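Local coordinates for nidogen (Mus musculus, PDB 1NPE), which binds laminin through its six-bladed YWTD beta-propeller domain and is thought to link components of basement membranes, at residues G120-R125 against D140-N145. Sequence-based numbering, arbitrary orientation.
Sequences GLVNPR and DWNRDN. With CD (cadmium ion), chain C.
Gly120 meets Asp140 through a water that lies between Gly120 O and Asp140 OD2, within hydrogen-bonding distance of both. Further along, the carboxylate grips two successive amides with separate oxygens. Val122 N reaches OD2 of Asp140 at 3.0 Å on its syn side, nearly straight, whereas Asn123 N meets OD1 of Asp140 at 2.8 Å from above the carboxylate plane. From the opposite face of that plane Asn142 N also binds OD1, closing an Asx turn, so three backbone amides fix the carboxylate's rotation. CG of Asp140 lies anti to its backbone N (chi1 -175°), which carries the carboxylate to these donors. Val122 O ligates the cadmium ion at 2.3 Å, with Ser98 and Asp101 as the other protein ligands.

Asn123 O accepts from Trp141 N, and the Asn123 amide stacks on the indole with planes only 6° apart. Its CB sits over the five-membered ring, 3.5 Å from the centroid of the Trp141 pyrrole, a CH-pi contact. Pro124 and Asp140 then form an antiparallel non-hydrogen-bonded pair. The Arg125 guanidinium lies over the NE1 end of the opposite indole face, its plane tilted 30° and CZ 3.2 Å from Trp141 NE1; Glu82 forms a salt bridge with Arg125 NE, while NH1 bonds to the backbone of the partner protein's chain, which also packs on Trp141. An alanine in place of Trp141 is likely to leave the Asn123 amide and the Arg125 guanidinium without the ring that separates them, and water bound to Pro124 O without its indole donor. This joins the loop entering strand 124-130 to the end of strand 135-140, where Asp140 ends the YWTD signature of LDL-receptor class B propeller blades and Trp141 follows it.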
# COMPACT_ATOMS: atom_id res chain seq x y z
N GLY A 120 15.67 -4.10 5.23
CA GLY A 120 14.70 -4.45 6.26
C GLY A 120 13.28 -3.99 5.95
O GLY A 120 12.43 -3.92 6.84
N LEU A 121 13.03 -3.62 4.70
CA LEU A 121 11.70 -3.17 4.28
C LEU A 121 11.14 -4.15 3.27
O LEU A 121 11.77 -4.43 2.26
CB LEU A 121 11.76 -1.77 3.66
CG LEU A 121 12.23 -0.63 4.56
CD1 LEU A 121 12.38 0.64 3.74
CD2 LEU A 121 11.26 -0.42 5.71
N VAL A 122 9.95 -4.66 3.55
CA VAL A 122 9.30 -5.62 2.67
C VAL A 122 7.96 -5.06 2.20
O VAL A 122 7.67 -5.03 1.01
CB VAL A 122 9.11 -6.98 3.38
CG1 VAL A 122 8.25 -7.94 2.54
CG2 VAL A 122 10.49 -7.60 3.65
N ASN A 123 7.14 -4.61 3.15
CA ASN A 123 5.84 -4.03 2.83
C ASN A 123 5.58 -2.74 3.63
O ASN A 123 4.59 -2.64 4.36
CB ASN A 123 4.71 -5.04 3.07
CG ASN A 123 4.42 -5.91 1.84
OD1 ASN A 123 4.15 -7.11 1.96
ND2 ASN A 123 4.45 -5.31 0.66
N PRO A 124 6.48 -1.75 3.53
CA PRO A 124 6.23 -0.51 4.28
C PRO A 124 4.96 0.11 3.70
O PRO A 124 4.65 -0.08 2.53
CB PRO A 124 7.45 0.34 3.94
CG PRO A 124 7.77 -0.09 2.54
CD PRO A 124 7.67 -1.60 2.68
N ARG A 125 4.22 0.83 4.53
CA ARG A 125 3.00 1.45 4.05
C ARG A 125 2.73 2.75 4.78
O ARG A 125 3.03 3.82 4.25
CB ARG A 125 1.82 0.46 4.16
CG ARG A 125 0.45 1.04 3.85
CD ARG A 125 -0.59 -0.06 3.71
NE ARG A 125 -0.54 -0.69 2.39
CZ ARG A 125 -1.12 -1.84 2.08
NH1 ARG A 125 -1.79 -2.54 2.99
NH2 ARG A 125 -1.09 -2.26 0.82
N ASP A 140 5.27 -1.62 8.57
CA ASP A 140 5.71 -2.56 7.54
C ASP A 140 4.85 -3.78 7.82
O ASP A 140 5.05 -4.47 8.81
CB ASP A 140 7.20 -2.89 7.68
CG ASP A 140 7.72 -3.79 6.54
OD1 ASP A 140 6.95 -4.56 5.95
OD2 ASP A 140 8.93 -3.73 6.24
N TRP A 141 3.86 -4.02 6.96
CA TRP A 141 2.97 -5.15 7.18
C TRP A 141 3.50 -6.52 6.78
O TRP A 141 2.71 -7.46 6.62
CB TRP A 141 1.57 -4.87 6.61
CG TRP A 141 1.52 -4.59 5.16
CD1 TRP A 141 1.60 -3.37 4.57
CD2 TRP A 141 1.29 -5.53 4.12
NE1 TRP A 141 1.43 -3.49 3.21
CE2 TRP A 141 1.23 -4.81 2.91
CE3 TRP A 141 1.11 -6.93 4.08
CZ2 TRP A 141 1.01 -5.43 1.67
CZ3 TRP A 141 0.89 -7.55 2.85
CH2 TRP A 141 0.84 -6.79 1.66
N ASN A 142 4.82 -6.62 6.65
CA ASN A 142 5.56 -7.87 6.34
C ASN A 142 4.82 -9.03 7.00
O ASN A 142 4.82 -9.16 8.22
CB ASN A 142 6.97 -7.74 6.94
CG ASN A 142 7.89 -8.94 6.63
OD1 ASN A 142 9.11 -8.79 6.67
ND2 ASN A 142 7.32 -10.10 6.36
N ARG A 143 4.17 -9.87 6.19
CA ARG A 143 3.40 -11.00 6.71
C ARG A 143 4.10 -11.80 7.80
O ARG A 143 3.49 -12.15 8.81
CB ARG A 143 3.00 -11.94 5.57
CG ARG A 143 1.84 -11.46 4.72
CD ARG A 143 0.50 -11.72 5.40
NE ARG A 143 -0.60 -11.38 4.51
CZ ARG A 143 -1.88 -11.37 4.86
NH1 ARG A 143 -2.27 -11.69 6.09
NH2 ARG A 143 -2.79 -10.99 3.97
N ASP A 144 5.39 -12.08 7.59
CA ASP A 144 6.17 -12.86 8.55
C ASP A 144 6.69 -12.08 9.75
O ASP A 144 6.73 -12.61 10.86
CB ASP A 144 7.31 -13.59 7.84
CG ASP A 144 6.81 -14.62 6.84
OD1 ASP A 144 6.07 -15.54 7.26
OD2 ASP A 144 7.14 -14.51 5.64
N ASN A 145 7.09 -10.83 9.54
CA ASN A 145 7.61 -10.02 10.63
C ASN A 145 7.11 -8.58 10.57
O ASN A 145 7.86 -7.66 10.26
CB ASN A 145 9.15 -10.02 10.62
CG ASN A 145 9.73 -11.37 10.99
OD1 ASN A 145 9.88 -12.25 10.14
ND2 ASN A 145 10.06 -11.54 12.27
CD CD C . 8.37 -5.32 -1.18
O HOH W 1 10.36 -6.03 6.71
O HOH W 2 4.36 -9.59 3.18
O HOH W 3 2.56 -1.71 1.47
O HOH W 4 9.64 -7.35 -0.58
O HOH W 5 5.96 -6.37 -1.23
O HOH W 6 8.66 -5.83 -3.79